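Local coordinates for protein dephospho-CoA kinase (Legionella pneumophila subsp. pneumophila, PDB 4TTR) that probably transfers a phosphate from ATP to the 3'-hydroxyl of dephospho-coenzyme A, the last step in making coenzyme A, at residues W97-S100 against L101-V105. Numbering follows the deposited sequence.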
loop_
_atom_site.group_PDB
_atom_site.type_symbol
_atom_site.label_atom_id
_atom_site.label_comp_id
_atom_site.label_asym_id
_atom_site.label_seq_id
_atom_site.Cartn_x
_atom_site.Cartn_y
_atom_site.Cartn_z
ATOM N N TRP A 97 -0.453 1.130 -16.828
ATOM C CA TRP A 97 -1.685 0.734 -17.496
ATOM C C TRP A 97 -2.691 0.242 -16.464
ATOM O O TRP A 97 -3.849 0.655 -16.469
ATOM C CB TRP A 97 -1.427 -0.355 -18.543
ATOM C CG TRP A 97 -2.687 -0.817 -19.219
ATOM C CD1 TRP A 97 -3.243 -0.306 -20.357
ATOM C CD2 TRP A 97 -3.559 -1.871 -18.788
ATOM N NE1 TRP A 97 -4.402 -0.979 -20.662
ATOM C CE2 TRP A 97 -4.617 -1.943 -19.715
ATOM C CE3 TRP A 97 -3.544 -2.759 -17.709
ATOM C CZ2 TRP A 97 -5.651 -2.869 -19.597
ATOM C CZ3 TRP A 97 -4.572 -3.678 -17.594
ATOM C CH2 TRP A 97 -5.610 -3.725 -18.533
ATOM N N LEU A 98 -2.236 -0.628 -15.571
ATOM C CA LEU A 98 -3.112 -1.229 -14.576
ATOM C C LEU A 98 -3.593 -0.189 -13.569
ATOM O O LEU A 98 -4.736 -0.238 -13.116
ATOM C CB LEU A 98 -2.394 -2.370 -13.854
ATOM C CG LEU A 98 -3.235 -3.148 -12.840
ATOM C CD1 LEU A 98 -4.470 -3.748 -13.495
ATOM C CD2 LEU A 98 -2.410 -4.237 -12.172
ATOM N N GLU A 99 -2.721 0.751 -13.224
ATOM C CA GLU A 99 -3.077 1.796 -12.277
ATOM C C GLU A 99 -4.106 2.731 -12.908
ATOM O O GLU A 99 -5.024 3.195 -12.236
ATOM C CB GLU A 99 -1.830 2.568 -11.826
ATOM C CG GLU A 99 -2.033 3.415 -10.571
ATOM C CD GLU A 99 -2.725 4.737 -10.842
ATOM O OE1 GLU A 99 -2.557 5.276 -11.954
ATOM O OE2 GLU A 99 -3.436 5.241 -9.943
ATOM N N SER A 100 -3.962 2.992 -14.205
ATOM C CA SER A 100 -4.916 3.838 -14.914
ATOM C C SER A 100 -6.276 3.163 -15.021
ATOM O O SER A 100 -7.308 3.826 -14.944
ATOM C CB SER A 100 -4.409 4.182 -16.313
ATOM O OG SER A 100 -3.174 4.872 -16.253
ATOM N N LEU A 101 -6.271 1.845 -15.204
ATOM C CA LEU A 101 -7.506 1.081 -15.334
ATOM C C LEU A 101 -8.303 1.090 -14.035
ATOM O O LEU A 101 -9.516 1.279 -14.045
ATOM C CB LEU A 101 -7.204 -0.366 -15.741
ATOM C CG LEU A 101 -8.407 -1.319 -15.804
ATOM C CD1 LEU A 101 -9.236 -1.064 -17.052
ATOM C CD2 LEU A 101 -7.953 -2.766 -15.743
ATOM N N LEU A 102 -7.610 0.881 -12.921
ATOM C CA LEU A 102 -8.263 0.690 -11.633
ATOM C C LEU A 102 -8.537 1.995 -10.890
ATOM O O LEU A 102 -9.411 2.043 -10.030
ATOM C CB LEU A 102 -7.410 -0.221 -10.749
ATOM C CG LEU A 102 -7.189 -1.641 -11.271
ATOM C CD1 LEU A 102 -6.142 -2.350 -10.429
ATOM C CD2 LEU A 102 -8.489 -2.427 -11.284
ATOM N N HIS A 103 -7.794 3.047 -11.220
ATOM C CA HIS A 103 -7.868 4.299 -10.466
ATOM C C HIS A 103 -9.285 4.876 -10.351
ATOM O O HIS A 103 -9.698 5.262 -9.259
ATOM C CB HIS A 103 -6.942 5.351 -11.084
ATOM C CG HIS A 103 -7.285 6.754 -10.688
ATOM N ND1 HIS A 103 -7.240 7.188 -9.379
ATOM C CD2 HIS A 103 -7.694 7.815 -11.422
ATOM C CE1 HIS A 103 -7.598 8.458 -9.328
ATOM N NE2 HIS A 103 -7.880 8.863 -10.553
ATOM N N PRO A 104 -10.036 4.933 -11.469
ATOM C CA PRO A 104 -11.390 5.501 -11.418
ATOM C C PRO A 104 -12.337 4.758 -10.481
ATOM O O PRO A 104 -13.071 5.399 -9.730
ATOM C CB PRO A 104 -11.876 5.380 -12.865
ATOM C CG PRO A 104 -10.640 5.303 -13.677
ATOM C CD PRO A 104 -9.664 4.553 -12.842
ATOM N N VAL A 105 -12.325 3.429 -10.527
ATOM C CA VAL A 105 -13.230 2.643 -9.698
ATOM C C VAL A 105 -12.767 2.626 -8.242
ATOM O O VAL A 105 -13.587 2.697 -7.329
ATOM C CB VAL A 105 -13.383 1.184 -10.209
ATOM C CG1 VAL A 105 -14.257 1.146 -11.457
ATOM C CG2 VAL A 105 -12.028 0.532 -10.476
HETATM O O HOH W 1 -5.805 5.169 -7.891
#
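L101, L102 and H103 each donate a backbone N-H to the carbonyl four residues earlier, on W97, L98 and E99, so that 97-100 and 101-105 are successive turns of helix 92-115. The ladder breaks at P104, which has no N-H to offer and whose CD sits 3.2 Å from S100 O; V105 N likewise makes no bond to the preceding turn, and the helix kinks here. Two apolar pairs run along the helix. L101 lies alongside W97, both pointing the same way, and brings CD2 to 3.8 Å from CH2 at the six-membered end of the indole, whose ring also stacks on H67. L98 and L102 cross at a slant, with 3.8 Å between their CD1 methyls. L102 CG, placed beside its own backbone N (chi1 -62°), also comes within 3.4 Å of L98 O. Helix 59-68 packs on L98, L101 and L102, while helix 81-90 meets L98 as well. A polar pair, E99 and H103, lines up side by side with carboxylate and imidazole planes 32° apart. E99 OE2 is 4.3 Å from H103 ND1, too far for a direct bond, and a water spans the gap: it donates to OE2 over 3.1 Å and sits in the plane of the imidazole, 2.9 Å from ND1. OE2 also bonds H134 ND1 directly, and the H134 ring stacks on H103. The negative charge of E99 would be expected to favour a protonated histidine nearby, though the stacked rings would be less likely to carry a charge simultaneously.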